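Local coordinates for protein alpha,alpha-trehalose-phosphate synthase (UDP-forming) (Burkholderia xenovorans, PDB 5V0T) that belongs to glycosyltransferase family 20 and has the GT-B fold, in which two Rossmann-like domains face each other across a ligand-binding cleft, at residues H110-E113 / G114-V118; F203-Y206 / I207-A211; T224-F228 / G229-R233; F291-L294 / L295-S298. One frame throughout, in Å; residues are numbered along the deposited sequence.

Interaction 1: H110-E113 / G114-V118; sequences HDFE and GYWRV
Phe-112 and Trp-116, one helical turn apart on helix 109-126, lie side by side and point the same way. The CE1 corner of the phenylalanine meets the six-membered ring of the indole at Trp-116 CE3, 3.5 Å away. Their planes are inclined at 64°, so the pair is oblique, neither a parallel stack nor a T-shape. With CG anti to the backbone N (chi1 173°), Phe-112 leans along the helix toward the later residues, which also brings its CD1 to 4.2 Å from Tyr-115 CD2.

Under the rings the backbone is regular. Trp-116 N donates to Phe-112 O over 3.0 Å, and the same carbonyl oxygen packs against Tyr-115 CB at 3.3 Å. On another side of the helix a water receives a hydrogen bond from Arg-117 NH1 at 3.2 Å, in the guanidinium plane, and donates to His-110 O at 2.9 Å. It sits over the middle of the His-110 ring. Since Gly-114 N also donates to His-110 O at 3.1 Å, that carbonyl has two donors.

Farther out, Phe-89 meets the rings of both Phe-112 and Tyr-115, while Tyr-115 OH is hydrogen-bonded to Tyr-141 O. The guanidinium of Arg-117 is positioned through NH2 by a salt bridge to Asp-81 and a hydrogen bond to Gln-84, which ties the helix to helix 79-98 of this GT-B domain. The contact thus divides by chemistry: apolar aromatic packing on one side, and on the other an arginine, tethered by Asp-81 and Gln-84, that probably polarises the water bound to His-110 O.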
# COMPACT_ATOMS: atom_id res chain seq x y z
N HIS A 110 25.31 1.03 10.64
CA HIS A 110 25.25 2.47 10.86
C HIS A 110 23.90 3.04 10.43
O HIS A 110 23.38 3.97 11.06
CB HIS A 110 26.40 3.13 10.10
CG HIS A 110 26.89 4.40 10.71
ND1 HIS A 110 27.60 4.44 11.89
CD2 HIS A 110 26.78 5.69 10.30
CE1 HIS A 110 27.90 5.69 12.18
NE2 HIS A 110 27.41 6.47 11.23
N ASP A 111 23.33 2.51 9.36
CA ASP A 111 21.99 2.96 8.98
C ASP A 111 20.95 2.50 9.99
O ASP A 111 20.03 3.25 10.33
CB ASP A 111 21.63 2.47 7.58
CG ASP A 111 22.44 3.17 6.51
OD1 ASP A 111 23.00 4.25 6.79
OD2 ASP A 111 22.51 2.63 5.39
N PHE A 112 21.09 1.27 10.49
CA PHE A 112 20.15 0.78 11.50
C PHE A 112 20.20 1.63 12.77
O PHE A 112 19.16 1.93 13.37
CB PHE A 112 20.44 -0.69 11.82
CG PHE A 112 19.62 -1.23 12.96
CD1 PHE A 112 18.23 -1.20 12.90
CD2 PHE A 112 20.24 -1.74 14.10
CE1 PHE A 112 17.46 -1.68 13.96
CE2 PHE A 112 19.49 -2.22 15.15
CZ PHE A 112 18.10 -2.20 15.09
N GLU A 113 21.40 2.03 13.19
CA GLU A 113 21.52 2.92 14.35
C GLU A 113 20.86 4.26 14.09
O GLU A 113 20.20 4.81 14.98
CB GLU A 113 22.99 3.12 14.71
CG GLU A 113 23.65 1.92 15.33
CD GLU A 113 25.14 2.12 15.49
OE1 GLU A 113 25.84 1.10 15.65
OE2 GLU A 113 25.60 3.28 15.45
N GLY A 114 21.03 4.82 12.89
CA GLY A 114 20.37 6.07 12.56
C GLY A 114 18.86 5.94 12.50
O GLY A 114 18.13 6.83 12.95
N TYR A 115 18.37 4.83 11.94
CA TYR A 115 16.95 4.50 12.00
C TYR A 115 16.42 4.57 13.43
O TYR A 115 15.38 5.18 13.70
CB TYR A 115 16.75 3.10 11.42
CG TYR A 115 15.38 2.47 11.55
CD1 TYR A 115 14.39 2.71 10.61
CD2 TYR A 115 15.10 1.58 12.59
CE1 TYR A 115 13.14 2.09 10.69
CE2 TYR A 115 13.85 0.96 12.68
CZ TYR A 115 12.87 1.22 11.73
OH TYR A 115 11.63 0.61 11.79
N TRP A 116 17.13 3.93 14.36
CA TRP A 116 16.75 3.97 15.77
C TRP A 116 16.83 5.39 16.32
O TRP A 116 15.96 5.83 17.08
CB TRP A 116 17.66 3.05 16.59
CG TRP A 116 16.91 2.30 17.64
CD1 TRP A 116 16.81 2.61 18.97
CD2 TRP A 116 16.12 1.13 17.43
NE1 TRP A 116 16.01 1.68 19.60
CE2 TRP A 116 15.58 0.77 18.68
CE3 TRP A 116 15.83 0.35 16.31
CZ2 TRP A 116 14.76 -0.35 18.84
CZ3 TRP A 116 15.03 -0.76 16.46
CH2 TRP A 116 14.50 -1.10 17.73
N ARG A 117 17.89 6.12 15.96
CA ARG A 117 18.08 7.48 16.45
C ARG A 117 16.99 8.42 15.92
O ARG A 117 16.48 9.27 16.67
CB ARG A 117 19.47 7.98 16.05
CG ARG A 117 19.79 9.41 16.50
CD ARG A 117 21.11 9.94 15.91
NE ARG A 117 20.97 10.17 14.48
CZ ARG A 117 21.57 9.45 13.54
NH1 ARG A 117 22.38 8.45 13.89
NH2 ARG A 117 21.38 9.72 12.26
N VAL A 118 16.62 8.30 14.64
CA VAL A 118 15.62 9.19 14.08
C VAL A 118 14.25 8.93 14.71
O VAL A 118 13.50 9.87 15.00
CB VAL A 118 15.58 9.05 12.54
CG1 VAL A 118 14.36 9.75 11.94
CG2 VAL A 118 16.87 9.60 11.97
O HOH W 1 24.27 6.09 12.75

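Interaction 2: F203-Y206 / I207-A211; sequences FCDY and IVNEA
Tyr-206 and Glu-210 cross at about a right angle near the end of helix 197-209. The tyrosine has CG anti to its own nitrogen (chi1 -177°), and its ring receives Glu-210 CB over the centre of one face in a CH-pi contact, 3.6 Å from CB to the ring centroid. Bent at chi2 (-61°), the glutamate keeps CG over the same face, above the CD2 side of the ring. The phenol oxygen, Tyr-206 OH, has a hydrogen bond with His-179 and another with a water 2.7 Å away, which donates to Glu-210 O.

A turn earlier, Phe-203 offers a ring face to Ile-207. Here CG1 of the isoleucine, rather than its CG2 branch, makes the CH-pi approach, lying 3.9 Å from the centroid and displaced toward the rim. These two residues face the hairpin strand 223-227, so the helix packs on the edge region of the mixed sheet in this Rossmann-like domain.

Asp-205 brings OD1 to 2.7 Å from Asn-209 ND2; the bond is bent and weak, and the other oxygen, OD2, is held by Ser-170. As the helix ends, Tyr-206 O accepts from both Glu-210 N, at 2.7 Å, and Ala-211 N, at 3.0 Å, while the methyl of Ala-211 rests 4.1 Å from Tyr-206 CE1.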
# COMPACT_ATOMS: atom_id res chain seq x y z
N PHE A 203 3.46 -12.99 12.34
CA PHE A 203 3.92 -12.36 13.58
C PHE A 203 3.89 -13.36 14.73
O PHE A 203 4.88 -13.50 15.46
CB PHE A 203 3.07 -11.13 13.90
CG PHE A 203 3.37 -10.53 15.25
CD1 PHE A 203 4.50 -9.75 15.44
CD2 PHE A 203 2.52 -10.76 16.33
CE1 PHE A 203 4.77 -9.19 16.71
CE2 PHE A 203 2.79 -10.22 17.60
CZ PHE A 203 3.92 -9.44 17.78
N CYS A 204 2.77 -14.06 14.91
CA CYS A 204 2.67 -15.01 16.02
C CYS A 204 3.65 -16.16 15.87
O CYS A 204 4.19 -16.66 16.87
CB CYS A 204 1.24 -15.55 16.15
SG CYS A 204 0.04 -14.27 16.57
N ASP A 205 3.89 -16.59 14.63
CA ASP A 205 4.87 -17.65 14.39
C ASP A 205 6.26 -17.23 14.87
O ASP A 205 6.99 -18.02 15.48
CB ASP A 205 4.89 -17.99 12.90
CG ASP A 205 5.64 -19.27 12.59
OD1 ASP A 205 5.36 -20.29 13.24
OD2 ASP A 205 6.49 -19.26 11.68
N TYR A 206 6.66 -15.97 14.60
CA TYR A 206 7.94 -15.49 15.12
C TYR A 206 7.93 -15.46 16.65
O TYR A 206 8.87 -15.93 17.30
CB TYR A 206 8.25 -14.09 14.56
CG TYR A 206 9.61 -13.58 15.01
CD1 TYR A 206 9.78 -12.98 16.26
CD2 TYR A 206 10.73 -13.71 14.19
CE1 TYR A 206 11.02 -12.54 16.68
CE2 TYR A 206 11.97 -13.24 14.60
CZ TYR A 206 12.11 -12.66 15.85
OH TYR A 206 13.34 -12.21 16.28
N ILE A 207 6.87 -14.89 17.24
CA ILE A 207 6.78 -14.81 18.70
C ILE A 207 6.97 -16.18 19.34
O ILE A 207 7.73 -16.35 20.31
CB ILE A 207 5.44 -14.18 19.12
CG1 ILE A 207 5.37 -12.70 18.70
CG2 ILE A 207 5.19 -14.37 20.61
CD1 ILE A 207 6.34 -11.80 19.43
N VAL A 208 6.27 -17.19 18.82
CA VAL A 208 6.29 -18.51 19.44
C VAL A 208 7.60 -19.24 19.14
O VAL A 208 8.21 -19.84 20.03
CB VAL A 208 5.07 -19.34 19.00
CG1 VAL A 208 5.21 -20.79 19.41
CG2 VAL A 208 3.79 -18.73 19.57
N ASN A 209 8.07 -19.18 17.90
CA ASN A 209 9.16 -20.04 17.45
C ASN A 209 10.52 -19.36 17.43
O ASN A 209 11.54 -20.06 17.40
CB ASN A 209 8.85 -20.60 16.07
CG ASN A 209 7.74 -21.61 16.11
OD1 ASN A 209 7.80 -22.55 16.89
ND2 ASN A 209 6.70 -21.40 15.31
N GLU A 210 10.58 -18.03 17.44
CA GLU A 210 11.85 -17.32 17.50
C GLU A 210 12.04 -16.46 18.74
O GLU A 210 13.18 -16.20 19.12
CB GLU A 210 12.03 -16.44 16.24
CG GLU A 210 11.88 -17.20 14.94
CD GLU A 210 12.91 -18.32 14.78
OE1 GLU A 210 13.99 -18.24 15.40
OE2 GLU A 210 12.62 -19.29 14.04
N ALA A 211 10.96 -16.01 19.39
CA ALA A 211 11.08 -15.16 20.58
C ALA A 211 10.72 -15.88 21.87
O ALA A 211 10.75 -15.27 22.94
CB ALA A 211 10.20 -13.91 20.44
O HOH W 2 13.95 -13.49 18.60

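Interaction 3: T224-F228 / G229-R233; sequences TIHAF and GRTLR
His-226 and Thr-231, a non-hydrogen-bonded pair on one face of the hairpin, share nearly the same chi1 (-65° and -61°), so the imidazole and the threonine side chain run side by side. ND1 of His-226 comes to 3.2 Å from Thr-231 OG1, and Thr-231 CG2 lies near the imidazole CE1. A water lying in the plane of the imidazole joins His-226 ND1 to Arg-230 O, donating to the latter over 3.0 Å. On the same face Thr-224 touches Thr-231 methyl to methyl, CG2 to CG2, at 4.0 Å, and its OG1 lies over a face of the guanidinium in one of the two modelled conformers of Arg-233.

On the other face Leu-232 has CG between its backbone N and carbonyl carbon (chi1 68°). That placement turns CD2 across to Ile-225, 3.8 Å from CB, beneath the backbone pair that joins these residues. Ile-225 and Ala-227 continue the apolar surface against Phe-203 and Ile-207 of helix 197-209.

The backbone fixes the register. Ile-225 N bonds to Leu-232 O at 2.7 Å and Leu-232 N returns to Ile-225 O at 3.0 Å; Ala-227 and Arg-230 form the other hydrogen-bonded pair, in which Arg-230 N donates to Ala-227 O (2.8 Å). Phe-228 and Gly-229 both have positive phi, and the phenylalanine ring packs on helix 179-186. This is a beta hairpin with a two-residue loop, Phe-228 and Gly-229, in a type I' turn; its second strand runs parallel to strand 191-194 and so adds the hairpin to the mixed sheet of a Rossmann-like domain.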
# COMPACT_ATOMS: atom_id res chain seq x y z
N THR A 224 -3.88 -12.12 22.67
CA THR A 224 -2.98 -11.61 23.69
C THR A 224 -1.59 -12.16 23.44
O THR A 224 -1.42 -13.38 23.29
CB THR A 224 -3.47 -11.99 25.09
OG1 THR A 224 -4.81 -11.54 25.25
CG2 THR A 224 -2.58 -11.36 26.16
N ILE A 225 -0.61 -11.27 23.40
CA ILE A 225 0.79 -11.63 23.16
C ILE A 225 1.56 -11.50 24.47
O ILE A 225 1.43 -10.49 25.18
CB ILE A 225 1.42 -10.73 22.09
CG1 ILE A 225 0.59 -10.73 20.79
CG2 ILE A 225 2.84 -11.20 21.82
CD1 ILE A 225 0.54 -12.08 20.10
N HIS A 226 2.37 -12.50 24.78
CA HIS A 226 3.33 -12.43 25.87
C HIS A 226 4.71 -12.70 25.30
O HIS A 226 4.96 -13.80 24.79
CB HIS A 226 3.01 -13.45 26.97
CG HIS A 226 1.71 -13.21 27.68
ND1 HIS A 226 1.63 -12.49 28.85
CD2 HIS A 226 0.45 -13.61 27.39
CE1 HIS A 226 0.37 -12.45 29.26
NE2 HIS A 226 -0.36 -13.12 28.39
N ALA A 227 5.60 -11.71 25.38
CA ALA A 227 6.94 -11.87 24.84
C ALA A 227 7.82 -10.75 25.37
O ALA A 227 7.35 -9.63 25.61
CB ALA A 227 6.94 -11.87 23.30
N PHE A 228 9.10 -11.07 25.56
CA PHE A 228 10.10 -10.10 26.02
C PHE A 228 9.68 -9.44 27.33
O PHE A 228 9.94 -8.26 27.56
CB PHE A 228 10.36 -9.02 24.96
CG PHE A 228 10.77 -9.55 23.63
CD1 PHE A 228 12.07 -9.98 23.41
CD2 PHE A 228 9.86 -9.61 22.58
CE1 PHE A 228 12.45 -10.46 22.17
CE2 PHE A 228 10.23 -10.09 21.34
CZ PHE A 228 11.53 -10.52 21.13
N GLY A 229 9.00 -10.21 28.19
CA GLY A 229 8.50 -9.67 29.43
C GLY A 229 7.29 -8.77 29.32
O GLY A 229 6.79 -8.29 30.35
N ARG A 230 6.78 -8.52 28.12
CA ARG A 230 5.68 -7.59 27.93
C ARG A 230 4.40 -8.34 27.58
O ARG A 230 4.42 -9.49 27.14
CB ARG A 230 6.04 -6.57 26.84
CG ARG A 230 7.39 -5.90 27.12
CD ARG A 230 7.60 -4.62 26.33
NE ARG A 230 7.40 -3.45 27.17
CZ ARG A 230 6.21 -2.88 27.38
NH1 ARG A 230 5.13 -3.37 26.79
NH2 ARG A 230 6.12 -1.82 28.16
N THR A 231 3.27 -7.67 27.81
CA THR A 231 1.95 -8.17 27.45
C THR A 231 1.27 -7.14 26.56
O THR A 231 1.25 -5.95 26.88
CB THR A 231 1.09 -8.42 28.70
OG1 THR A 231 1.72 -9.40 29.53
CG2 THR A 231 -0.29 -8.92 28.30
N LEU A 232 0.71 -7.60 25.44
CA LEU A 232 0.05 -6.69 24.51
C LEU A 232 -0.99 -7.48 23.72
O LEU A 232 -1.23 -8.67 23.97
CB LEU A 232 1.06 -6.00 23.60
CG LEU A 232 1.80 -6.85 22.57
CD1 LEU A 232 2.15 -5.96 21.38
CD2 LEU A 232 3.06 -7.49 23.18
N ARG A 233 -1.62 -6.81 22.76
CA ARG A 233 -2.68 -7.38 21.95
C ARG A 233 -2.34 -7.23 20.47
O ARG A 233 -1.63 -6.30 20.08
CB ARG A 233 -4.03 -6.70 22.23
CG ARG A 233 -4.45 -6.68 23.71
CD ARG A 233 -4.83 -8.06 24.22
NE ARG A 233 -6.09 -8.55 23.66
CZ ARG A 233 -7.29 -8.40 24.23
NH1 ARG A 233 -7.40 -7.75 25.38
NH2 ARG A 233 -8.37 -8.88 23.65
O HOH W 3 4.65 -11.63 29.23

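Interaction 4: F291-L294 / L295-S298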
# COMPACT_ATOMS: atom_id res chain seq x y z
N PHE A 291 0.92 -9.90 -20.66
CA PHE A 291 0.25 -9.22 -21.76
C PHE A 291 0.91 -9.57 -23.08
O PHE A 291 0.22 -9.79 -24.09
CB PHE A 291 0.26 -7.69 -21.54
CG PHE A 291 -0.42 -6.91 -22.67
CD1 PHE A 291 -1.78 -7.07 -22.92
CD2 PHE A 291 0.30 -6.03 -23.48
CE1 PHE A 291 -2.40 -6.36 -23.95
CE2 PHE A 291 -0.31 -5.31 -24.50
CZ PHE A 291 -1.68 -5.47 -24.74
N GLU A 292 2.24 -9.64 -23.11
CA GLU A 292 2.92 -10.11 -24.32
C GLU A 292 2.51 -11.54 -24.68
O GLU A 292 2.28 -11.86 -25.86
CB GLU A 292 4.44 -10.02 -24.12
CG GLU A 292 5.28 -10.65 -25.24
CD GLU A 292 6.76 -10.55 -24.92
OE1 GLU A 292 7.57 -10.21 -25.82
OE2 GLU A 292 7.11 -10.77 -23.74
N ARG A 293 2.44 -12.43 -23.68
CA ARG A 293 2.01 -13.81 -23.92
C ARG A 293 0.57 -13.84 -24.44
O ARG A 293 0.23 -14.67 -25.30
CB ARG A 293 2.16 -14.63 -22.64
CG ARG A 293 1.80 -16.12 -22.74
CD ARG A 293 2.81 -16.92 -23.58
NE ARG A 293 4.20 -16.66 -23.19
CZ ARG A 293 4.84 -17.26 -22.19
NH1 ARG A 293 4.24 -18.19 -21.44
NH2 ARG A 293 6.09 -16.93 -21.93
N LEU A 294 -0.30 -12.96 -23.93
CA LEU A 294 -1.65 -12.85 -24.48
C LEU A 294 -1.61 -12.58 -25.99
O LEU A 294 -2.29 -13.25 -26.78
CB LEU A 294 -2.43 -11.75 -23.76
CG LEU A 294 -3.82 -11.42 -24.34
CD1 LEU A 294 -4.78 -12.60 -24.13
CD2 LEU A 294 -4.39 -10.12 -23.76
N LEU A 295 -0.80 -11.59 -26.40
CA LEU A 295 -0.71 -11.23 -27.80
C LEU A 295 -0.09 -12.35 -28.63
O LEU A 295 -0.50 -12.57 -29.78
CB LEU A 295 0.07 -9.93 -27.95
CG LEU A 295 -0.53 -8.70 -27.26
CD1 LEU A 295 0.31 -7.44 -27.49
CD2 LEU A 295 -1.99 -8.47 -27.70
N GLU A 296 0.90 -13.07 -28.08
CA GLU A 296 1.52 -14.18 -28.81
C GLU A 296 0.51 -15.25 -29.18
O GLU A 296 0.54 -15.80 -30.29
CB GLU A 296 2.64 -14.81 -27.98
CG GLU A 296 3.89 -13.95 -27.82
CD GLU A 296 4.89 -14.57 -26.86
OE1 GLU A 296 4.53 -15.57 -26.18
OE2 GLU A 296 6.04 -14.08 -26.79
N HIS A 297 -0.39 -15.58 -28.25
CA HIS A 297 -1.29 -16.72 -28.41
C HIS A 297 -2.65 -16.36 -28.98
O HIS A 297 -3.36 -17.25 -29.45
CB HIS A 297 -1.49 -17.44 -27.07
CG HIS A 297 -0.26 -18.12 -26.56
ND1 HIS A 297 0.87 -18.30 -27.34
CD2 HIS A 297 0.03 -18.67 -25.35
CE1 HIS A 297 1.79 -18.93 -26.63
NE2 HIS A 297 1.31 -19.17 -25.43
N SER A 298 -3.05 -15.09 -28.94
CA SER A 298 -4.38 -14.71 -29.40
C SER A 298 -4.22 -13.66 -30.49
O SER A 298 -4.10 -12.47 -30.20
CB SER A 298 -5.22 -14.21 -28.25
OG SER A 298 -6.48 -13.75 -28.72
O HOH W 4 6.88 -14.93 -24.36
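Leu-295 crosses Phe-291 obliquely, one turn on along helix 284-297, its CG over the outer part of one ring face. Its CD1 branch meets the ring at CE2, 3.7 Å away. The same phenylalanine stands edge-to-face with Phe-307, and Leu-295 also packs on Trp-344, so both belong to the buried side of the helix.

Glu-296 comes next and is polar. Its extended chain brings OE1 to 3.2 Å from Arg-293 NE, a salt bridge whose hydrogen bond is weak because the N-H is badly aimed (126°), although the guanidinium and carboxylate planes are nearly parallel. A water bridges the same two groups, accepting from Arg-293 NH2 and donating to Glu-296 OE2 over 2.7 Å. OE2 is 4.3 Å from Glu-292 OE1, yet Arg-338 NH1 forms salt bridges with both carboxylates and probably offsets their repulsion; Arg-334 holds the other oxygen of Glu-292. Both arginines come from helix 319-339. Helix 284-297 is the crossover helix of a beta-alpha-beta unit, between strands 270-275 and 305-310, in the domain built on the six-stranded parallel sheet.

His-297 runs alongside Arg-293, whose chain is bent at chi2 (70°) and chi3 and so lays CD 3.3 Å from His-297 NE2. The guanidinium goes on to Asp-421 through NH1. At the same time Arg-293 O lies over a face of the imidazole.

Ser-298, where helical geometry ends, gives its N to Leu-294 O at 2.9 Å. That oxygen takes a second, weak bond from His-297 N, and Ser-298 CB packs against it at 3.4 Å.

Interactions 2 and 3 form one unit: their centres are 11 Å apart, and helix 197-209 packs directly on the hairpin, with Ala-211 CB 3.7 Å from Phe-228 CZ and Ile-207 CD1 3.9 Å from Ala-227 CB. Interaction 1 belongs to the same half of the GT-B fold but touches neither, its nearest atoms being about 11 Å from interaction 2 and about 10 Å from interaction 3. It comes near the ligand cleft, the side chain of Tyr-115 lying about 11 Å from bound 6-O-phosphono-alpha-D-glucopyranose. Interaction 4 belongs to the half with the parallel sheet, its centre 44 to 52 Å from the others.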